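Long-range contact in ferredoxin component of carbazole 1,9a-dioxygenase (Nocardioides aromaticivorans, PDB 3GCE), which probably passes electrons through its Rieske [2Fe-2S] cluster to the terminal oxygenase of the carbazole 1,9a-dioxygenase system: residues D42-A54 with P90-V102. Numbering follows the deposited sequence.
Sequences DSVYAISNLCSHA and PCVLPVRAYDVVV. With FES (Fe2/s2 (inorganic) cluster), chain B.
Pro90 lies over one face of the His53 imidazole, its CG 3.8 Å from the ring centroid in a CH-pi contact, at the cluster end of this Rieske fold. His53 holds CG anti to its N (chi1 170°), which carries ND1 to FE2 of the [2Fe-2S] cluster at 2.1 Å; Cys51 SG binds FE1, and Cys72 and His75 complete the set. Next in sequence to Cys51, the Ser52 hydroxyl stands between its backbone N and carbonyl carbon, donates to Leu93 O (OG to O 2.7 Å) and accepts from a water that in turn takes the Val92 N-H. Without the hydroxyl, as with an alanine here, Leu93 O would probably lose this donor and the water its acceptor, weakening the tie between the two cluster-flanking loops. Val95 packs CG1 against the Leu50 carbonyl oxygen and CG2, at a slant, on apolar Ile47 CD1, with Phe79 also touching it. Farther from the iron, a single bridge joins Ile47 and Ala97: Ser48 N donates to Arg96 O almost in line with the carbonyl, whereas Tyr98 N donates to Ala46 O from above the carbonyl plane, 43° out of it. The Tyr98 ring presents its edge to Ala46 O and Ser48 N. Beyond, Val44 and Val100 cross at about a right angle, and Val100 CG2 presses unusually close to Ala46 CB, at 3.4 Å.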
loop_
_atom_site.group_PDB
_atom_site.type_symbol
_atom_site.label_atom_id
_atom_site.label_comp_id
_atom_site.label_asym_id
_atom_site.label_seq_id
_atom_site.Cartn_x
_atom_site.Cartn_y
_atom_site.Cartn_z
ATOM N N ASP A 42 7.955 -6.322 10.810
ATOM C CA ASP A 42 7.338 -5.274 11.613
ATOM C C ASP A 42 7.214 -3.950 10.857
ATOM O O ASP A 42 6.788 -2.932 11.433
ATOM C CB ASP A 42 8.123 -5.060 12.906
ATOM C CG ASP A 42 7.961 -6.219 13.872
ATOM O OD1 ASP A 42 6.798 -6.578 14.180
ATOM O OD2 ASP A 42 9.001 -6.766 14.299
ATOM N N SER A 43 7.578 -3.955 9.577
ATOM C CA SER A 43 7.469 -2.726 8.786
ATOM C C SER A 43 6.077 -2.623 8.190
ATOM O O SER A 43 5.426 -3.636 7.942
ATOM C CB SER A 43 8.513 -2.702 7.693
ATOM O OG SER A 43 9.803 -2.770 8.253
ATOM N N VAL A 44 5.614 -1.392 7.999
ATOM C CA VAL A 44 4.319 -1.153 7.356
ATOM C C VAL A 44 4.589 -0.207 6.191
ATOM O O VAL A 44 5.341 0.789 6.346
ATOM C CB VAL A 44 3.316 -0.492 8.330
ATOM C CG1 VAL A 44 1.950 -0.283 7.665
ATOM C CG2 VAL A 44 3.175 -1.339 9.591
ATOM N N TYR A 45 3.979 -0.517 5.047
ATOM C CA TYR A 45 4.117 0.293 3.834
ATOM C C TYR A 45 2.751 0.731 3.368
ATOM O O TYR A 45 1.766 0.025 3.588
ATOM C CB TYR A 45 4.774 -0.539 2.723
ATOM C CG TYR A 45 6.087 -1.092 3.169
ATOM C CD1 TYR A 45 7.198 -0.276 3.240
ATOM C CD2 TYR A 45 6.212 -2.421 3.565
ATOM C CE1 TYR A 45 8.411 -0.754 3.678
ATOM C CE2 TYR A 45 7.458 -2.920 4.000
ATOM C CZ TYR A 45 8.540 -2.070 4.034
ATOM O OH TYR A 45 9.769 -2.514 4.451
ATOM N N ALA A 46 2.686 1.885 2.711
ATOM C CA ALA A 46 1.393 2.422 2.266
ATOM C C ALA A 46 1.574 3.118 0.931
ATOM O O ALA A 46 2.477 3.949 0.783
ATOM C CB ALA A 46 0.853 3.406 3.303
ATOM N N ILE A 47 0.728 2.776 -0.045
ATOM C CA ILE A 47 0.742 3.458 -1.349
ATOM C C ILE A 47 -0.695 3.626 -1.789
ATOM O O ILE A 47 -1.588 3.012 -1.212
ATOM C CB ILE A 47 1.596 2.714 -2.454
ATOM C CG1 ILE A 47 1.084 1.274 -2.703
ATOM C CG2 ILE A 47 3.068 2.705 -2.043
ATOM C CD1 ILE A 47 1.610 0.635 -4.041
ATOM N N SER A 48 -0.921 4.466 -2.791
ATOM C CA SER A 48 -2.263 4.572 -3.372
ATOM C C SER A 48 -2.767 3.192 -3.777
ATOM O O SER A 48 -2.019 2.381 -4.336
ATOM C CB SER A 48 -2.264 5.463 -4.599
ATOM O OG SER A 48 -3.542 5.349 -5.223
ATOM N N ASN A 49 -4.040 2.931 -3.497
ATOM C CA ASN A 49 -4.631 1.645 -3.829
ATOM C C ASN A 49 -5.032 1.544 -5.297
ATOM O O ASN A 49 -5.399 0.477 -5.753
ATOM C CB ASN A 49 -5.866 1.366 -2.959
ATOM C CG ASN A 49 -6.242 -0.114 -2.941
ATOM O OD1 ASN A 49 -5.372 -0.973 -2.919
ATOM N ND2 ASN A 49 -7.537 -0.406 -2.950
ATOM N N LEU A 50 -5.005 2.662 -6.011
ATOM C CA LEU A 50 -5.418 2.665 -7.413
ATOM C C LEU A 50 -4.238 2.482 -8.315
ATOM O O LEU A 50 -3.318 3.297 -8.296
ATOM C CB LEU A 50 -6.095 3.980 -7.794
ATOM C CG LEU A 50 -7.606 3.998 -7.844
ATOM C CD1 LEU A 50 -8.122 3.082 -9.001
ATOM C CD2 LEU A 50 -8.160 3.620 -6.470
ATOM N N CYS A 51 -4.288 1.443 -9.143
ATOM C CA CYS A 51 -3.211 1.191 -10.104
ATOM C C CYS A 51 -3.104 2.385 -11.065
ATOM O O CYS A 51 -4.131 2.961 -11.448
ATOM C CB CYS A 51 -3.508 -0.102 -10.886
ATOM S SG CYS A 51 -2.201 -0.567 -12.023
ATOM N N SER A 52 -1.884 2.767 -11.454
ATOM C CA SER A 52 -1.729 3.872 -12.398
ATOM C C SER A 52 -1.978 3.469 -13.858
ATOM O O SER A 52 -2.113 4.341 -14.738
ATOM C CB SER A 52 -0.322 4.460 -12.306
ATOM O OG SER A 52 0.603 3.507 -12.752
ATOM N N HIS A 53 -2.069 2.175 -14.127
ATOM C CA HIS A 53 -2.192 1.745 -15.506
ATOM C C HIS A 53 -3.644 1.890 -16.008
ATOM O O HIS A 53 -3.888 2.415 -17.095
ATOM C CB HIS A 53 -1.653 0.312 -15.702
ATOM C CG HIS A 53 -1.979 -0.255 -17.046
ATOM N ND1 HIS A 53 -2.845 -1.312 -17.215
ATOM C CD2 HIS A 53 -1.621 0.143 -18.288
ATOM C CE1 HIS A 53 -2.977 -1.565 -18.508
ATOM N NE2 HIS A 53 -2.253 -0.686 -19.179
ATOM N N ALA A 54 -4.592 1.399 -15.220
ATOM C CA ALA A 54 -6.013 1.539 -15.524
ATOM C C ALA A 54 -6.733 1.411 -14.201
ATOM O O ALA A 54 -6.096 1.290 -13.156
ATOM C CB ALA A 54 -6.472 0.475 -16.516
ATOM N N PRO A 90 2.362 -3.961 -17.250
ATOM C CA PRO A 90 2.269 -2.699 -17.968
ATOM C C PRO A 90 2.301 -1.406 -17.124
ATOM O O PRO A 90 2.071 -0.324 -17.671
ATOM C CB PRO A 90 0.944 -2.844 -18.738
ATOM C CG PRO A 90 0.096 -3.705 -17.870
ATOM C CD PRO A 90 1.037 -4.560 -17.021
ATOM N N CYS A 91 2.620 -1.497 -15.834
ATOM C CA CYS A 91 2.751 -0.268 -15.057
ATOM C C CYS A 91 4.031 0.441 -15.471
ATOM O O CYS A 91 5.093 -0.166 -15.498
ATOM C CB CYS A 91 2.719 -0.543 -13.555
ATOM S SG CYS A 91 1.188 -1.377 -13.145
ATOM N N VAL A 92 3.887 1.721 -15.794
ATOM C CA VAL A 92 5.001 2.567 -16.233
ATOM C C VAL A 92 5.106 3.880 -15.482
ATOM O O VAL A 92 6.133 4.563 -15.588
ATOM C CB VAL A 92 4.957 2.896 -17.764
ATOM C CG1 VAL A 92 5.157 1.631 -18.570
ATOM C CG2 VAL A 92 3.664 3.577 -18.124
ATOM N N LEU A 93 4.064 4.248 -14.739
ATOM C CA LEU A 93 4.088 5.472 -13.963
ATOM C C LEU A 93 3.878 5.146 -12.497
ATOM O O LEU A 93 3.094 4.253 -12.176
ATOM C CB LEU A 93 3.016 6.482 -14.450
ATOM C CG LEU A 93 3.279 7.146 -15.801
ATOM C CD1 LEU A 93 2.041 7.919 -16.276
ATOM C CD2 LEU A 93 4.478 8.077 -15.714
ATOM N N PRO A 94 4.592 5.858 -11.606
ATOM C CA PRO A 94 4.495 5.575 -10.189
ATOM C C PRO A 94 3.142 5.969 -9.607
ATOM O O PRO A 94 2.420 6.826 -10.180
ATOM C CB PRO A 94 5.648 6.408 -9.571
ATOM C CG PRO A 94 5.843 7.537 -10.542
ATOM C CD PRO A 94 5.524 6.966 -11.892
ATOM N N VAL A 95 2.789 5.338 -8.490
ATOM C CA VAL A 95 1.651 5.810 -7.701
ATOM C C VAL A 95 2.178 6.531 -6.468
ATOM O O VAL A 95 3.351 6.385 -6.126
ATOM C CB VAL A 95 0.710 4.667 -7.275
ATOM C CG1 VAL A 95 0.003 4.038 -8.526
ATOM C CG2 VAL A 95 1.467 3.616 -6.490
ATOM N N ARG A 96 1.307 7.300 -5.812
ATOM C CA ARG A 96 1.684 8.032 -4.584
ATOM C C ARG A 96 2.024 7.073 -3.450
ATOM O O ARG A 96 1.332 6.066 -3.262
ATOM C CB ARG A 96 0.547 8.937 -4.159
ATOM C CG ARG A 96 0.824 9.737 -2.867
ATOM C CD ARG A 96 -0.316 10.753 -2.661
ATOM N NE ARG A 96 -0.271 11.800 -3.686
ATOM C CZ ARG A 96 0.635 12.785 -3.721
ATOM N NH1 ARG A 96 1.541 12.885 -2.756
ATOM N NH2 ARG A 96 0.643 13.682 -4.707
ATOM N N ALA A 97 3.131 7.351 -2.760
ATOM C CA ALA A 97 3.524 6.662 -1.548
ATOM C C ALA A 97 3.095 7.536 -0.383
ATOM O O ALA A 97 3.129 8.783 -0.483
ATOM C CB ALA A 97 5.038 6.441 -1.519
ATOM N N TYR A 98 2.672 6.907 0.705
ATOM C CA TYR A 98 2.178 7.652 1.877
ATOM C C TYR A 98 3.090 7.402 3.051
ATOM O O TYR A 98 3.507 6.285 3.249
ATOM C CB TYR A 98 0.769 7.181 2.244
ATOM C CG TYR A 98 -0.285 7.721 1.332
ATOM C CD1 TYR A 98 -0.464 7.182 0.046
ATOM C CD2 TYR A 98 -1.114 8.760 1.737
ATOM C CE1 TYR A 98 -1.477 7.677 -0.804
ATOM C CE2 TYR A 98 -2.115 9.251 0.902
ATOM C CZ TYR A 98 -2.285 8.715 -0.361
ATOM O OH TYR A 98 -3.270 9.237 -1.166
ATOM N N ASP A 99 3.380 8.430 3.843
ATOM C CA ASP A 99 4.241 8.248 5.011
ATOM C C ASP A 99 3.457 7.551 6.106
ATOM O O ASP A 99 2.288 7.855 6.310
ATOM C CB ASP A 99 4.798 9.588 5.510
ATOM C CG ASP A 99 5.812 10.188 4.532
ATOM O OD1 ASP A 99 6.555 9.416 3.871
ATOM O OD2 ASP A 99 5.845 11.422 4.402
ATOM N N VAL A 100 4.121 6.618 6.784
ATOM C CA VAL A 100 3.489 5.773 7.797
ATOM C C VAL A 100 4.406 5.713 8.983
ATOM O O VAL A 100 5.625 5.538 8.829
ATOM C CB VAL A 100 3.325 4.292 7.381
ATOM C CG1 VAL A 100 2.314 3.560 8.302
ATOM C CG2 VAL A 100 2.920 4.145 5.959
ATOM N N VAL A 101 3.796 5.814 10.157
ATOM C CA VAL A 101 4.453 5.611 11.439
ATOM C C VAL A 101 3.608 4.593 12.233
ATOM O O VAL A 101 2.376 4.614 12.180
ATOM C CB VAL A 101 4.597 7.001 12.164
ATOM C CG1 VAL A 101 4.527 6.907 13.688
ATOM C CG2 VAL A 101 5.871 7.716 11.715
ATOM N N VAL A 102 4.269 3.663 12.917
ATOM C CA VAL A 102 3.614 2.866 13.952
ATOM C C VAL A 102 3.973 3.469 15.320
ATOM O O VAL A 102 5.146 3.575 15.680
ATOM C CB VAL A 102 4.036 1.392 13.893
ATOM C CG1 VAL A 102 3.377 0.599 15.014
ATOM C CG2 VAL A 102 3.663 0.773 12.522
HETATM FE FE1 FES B . -3.114 -2.453 -12.998
HETATM FE FE2 FES B . -3.488 -2.660 -15.710
HETATM S S1 FES B . -1.697 -3.366 -14.525
HETATM S S2 FES B . -4.837 -1.834 -14.165
HETATM O O HOH W 1 1.233 2.970 -15.446
#